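Local coordinates for protein antisigma-factor antagonist STAS (Rhodobacter sphaeroides, PDB 3LKL) that probably transports sulfate or a related anion across the membrane as a SulP-family protein, of which this piece is the C-terminal STAS domain, at residues 52-57 against 87-92. Sequence-based numbering, arbitrary orientation.
Sequences RAHIWD and SETLVD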
loop_
_atom_site.group_PDB
_atom_site.type_symbol
_atom_site.label_atom_id
_atom_site.label_comp_id
_atom_site.label_asym_id
_atom_site.label_seq_id
_atom_site.Cartn_x
_atom_site.Cartn_y
_atom_site.Cartn_z
ATOM N N ARG A 52 4.814 -2.372 2.532
ATOM C CA ARG A 52 3.486 -2.896 2.288
ATOM C C ARG A 52 2.435 -1.810 2.167
ATOM O O ARG A 52 1.255 -2.065 2.406
ATOM C CB ARG A 52 3.068 -3.808 3.461
ATOM C CG ARG A 52 3.855 -5.095 3.564
ATOM C CD ARG A 52 3.956 -5.631 5.014
ATOM N NE ARG A 52 5.053 -6.613 5.101
ATOM C CZ ARG A 52 6.301 -6.346 5.515
ATOM N NH1 ARG A 52 6.649 -5.136 5.905
ATOM N NH2 ARG A 52 7.216 -7.297 5.534
ATOM N N ALA A 53 2.836 -0.576 1.876
ATOM C CA ALA A 53 1.876 0.520 1.878
ATOM C C ALA A 53 2.037 1.313 0.576
ATOM O O ALA A 53 2.998 1.114 -0.150
ATOM C CB ALA A 53 2.127 1.452 3.138
ATOM N N HIS A 54 1.086 2.169 0.281
ATOM C CA HIS A 54 1.172 3.047 -0.873
ATOM C C HIS A 54 0.998 4.428 -0.337
ATOM O O HIS A 54 0.080 4.692 0.468
ATOM C CB HIS A 54 0.039 2.836 -1.836
ATOM C CG HIS A 54 0.024 1.496 -2.461
ATOM N ND1 HIS A 54 1.068 1.020 -3.228
ATOM C CD2 HIS A 54 -0.889 0.505 -2.393
ATOM C CE1 HIS A 54 0.790 -0.221 -3.604
ATOM N NE2 HIS A 54 -0.403 -0.540 -3.130
ATOM N N ILE A 55 1.890 5.303 -0.760
ATOM C CA ILE A 55 1.809 6.711 -0.369
ATOM C C ILE A 55 1.113 7.386 -1.575
ATOM O O ILE A 55 1.592 7.312 -2.675
ATOM C CB ILE A 55 3.194 7.283 -0.074
ATOM C CG1 ILE A 55 3.800 6.565 1.185
ATOM C CG2 ILE A 55 3.074 8.720 0.135
ATOM C CD1 ILE A 55 5.208 6.996 1.467
ATOM N N TRP A 56 -0.034 7.986 -1.310
ATOM C CA TRP A 56 -0.919 8.477 -2.338
ATOM C C TRP A 56 -0.919 9.975 -2.484
ATOM O O TRP A 56 -1.547 10.476 -3.405
ATOM C CB TRP A 56 -2.329 8.054 -1.997
ATOM C CG TRP A 56 -2.560 6.610 -2.172
ATOM C CD1 TRP A 56 -2.914 5.736 -1.226
ATOM C CD2 TRP A 56 -2.469 5.894 -3.391
ATOM N NE1 TRP A 56 -3.042 4.478 -1.767
ATOM C CE2 TRP A 56 -2.820 4.580 -3.119
ATOM C CE3 TRP A 56 -2.163 6.269 -4.725
ATOM C CZ2 TRP A 56 -2.776 3.590 -4.084
ATOM C CZ3 TRP A 56 -2.193 5.322 -5.683
ATOM C CH2 TRP A 56 -2.478 3.989 -5.370
ATOM N N ASP A 57 -0.308 10.731 -1.569
ATOM C CA ASP A 57 -0.292 12.196 -1.772
ATOM C C ASP A 57 0.907 12.850 -1.080
ATOM O O ASP A 57 1.505 12.281 -0.167
ATOM C CB ASP A 57 -1.667 12.841 -1.366
ATOM C CG ASP A 57 -2.155 12.478 0.076
ATOM O OD1 ASP A 57 -1.308 12.279 0.969
ATOM O OD2 ASP A 57 -3.395 12.400 0.326
ATOM N N SER A 87 6.221 4.721 -2.568
ATOM C CA SER A 87 6.138 5.956 -3.238
ATOM C C SER A 87 6.058 5.864 -4.772
ATOM O O SER A 87 5.806 6.874 -5.396
ATOM C CB SER A 87 7.345 6.770 -2.845
ATOM O OG SER A 87 8.456 6.424 -3.648
ATOM N N GLU A 88 6.233 4.666 -5.351
ATOM C CA GLU A 88 6.205 4.463 -6.817
ATOM C C GLU A 88 4.925 5.107 -7.382
ATOM O O GLU A 88 4.962 5.848 -8.376
ATOM C CB GLU A 88 6.225 2.935 -7.136
ATOM C CG GLU A 88 6.722 2.479 -8.468
ATOM C CD GLU A 88 6.553 0.961 -8.619
ATOM O OE1 GLU A 88 6.295 0.277 -7.587
ATOM O OE2 GLU A 88 6.698 0.450 -9.762
ATOM N N THR A 89 3.812 4.849 -6.705
ATOM C CA THR A 89 2.471 5.234 -7.131
ATOM C C THR A 89 2.380 6.697 -7.504
ATOM O O THR A 89 2.123 7.101 -8.692
ATOM C CB THR A 89 1.458 4.996 -5.916
ATOM O OG1 THR A 89 2.131 5.260 -4.617
ATOM C CG2 THR A 89 0.878 3.580 -6.047
ATOM N N LEU A 90 2.660 7.467 -6.472
ATOM C CA LEU A 90 2.562 8.858 -6.455
ATOM C C LEU A 90 3.650 9.526 -7.273
ATOM O O LEU A 90 3.381 10.553 -7.878
ATOM C CB LEU A 90 2.680 9.329 -5.024
ATOM C CG LEU A 90 2.546 10.810 -4.711
ATOM C CD1 LEU A 90 1.134 11.399 -5.034
ATOM C CD2 LEU A 90 2.904 10.996 -3.243
ATOM N N VAL A 91 4.860 8.993 -7.321
ATOM C CA VAL A 91 5.887 9.643 -8.122
ATOM C C VAL A 91 5.765 9.439 -9.637
ATOM O O VAL A 91 5.679 10.393 -10.360
ATOM C CB VAL A 91 7.332 9.393 -7.661
ATOM C CG1 VAL A 91 7.594 10.029 -6.391
ATOM C CG2 VAL A 91 7.641 7.988 -7.588
ATOM N N ASP A 92 5.727 8.218 -10.122
ATOM C CA ASP A 92 5.533 8.023 -11.549
ATOM C C ASP A 92 4.409 8.916 -12.063
ATOM O O ASP A 92 4.470 9.396 -13.158
ATOM C CB ASP A 92 5.305 6.547 -11.890
ATOM C CG ASP A 92 6.559 5.701 -11.692
ATOM O OD1 ASP A 92 7.585 6.248 -11.272
ATOM O OD2 ASP A 92 6.538 4.488 -11.950
#
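T89 and L90 pack a C-terminal helix of this STAS domain against the short strand 53-55 and the turn that follows it, a largely buried contact in which one side-chain hydrogen bond is set among apolar touches. Residues 87-92 of helix 83-92 run nearly parallel to strand 53-55, at 24°, with the axes 6.2 Å apart. The hydroxyl T89 OG1 donates to I55 O over 2.9 Å. It reaches the oxygen from above the carbonyl plane, 38° out of it, and not along a lone pair. With chi1 at 34°, OG1 lies between the backbone N and the carbonyl carbon, facing I55, while the methyl CG2 is turned to the aromatic residues. There CG2 sits 3.4 Å from W56 CH2 and 3.8 Å from H54 ND1, meeting both rings obliquely. H54 CB lies over one face of the indole, near its rim. L90 flanks the same carbonyl, its CB 3.3 Å from I55 O. Its CG is anti to the backbone N, and the two methyls divide the turn: CD1 touches W56 O, whereas CD2 reaches D57 C at 3.5 Å and I55 CG2 at 4.1 Å. Polar atoms of 52-57 have partners beyond the two segments: W56 NE1 bonds to Q24, and H54 NE2 to D65 of the second subunit, tying this contact to the dimer interface. D57, at the N-cap position of helix 58-73, hydrogen-bonds through OD1 to S60 OG; I55 and L90 both rest on that helix at V61, while strand 53-55 pairs in parallel with strand 24-25.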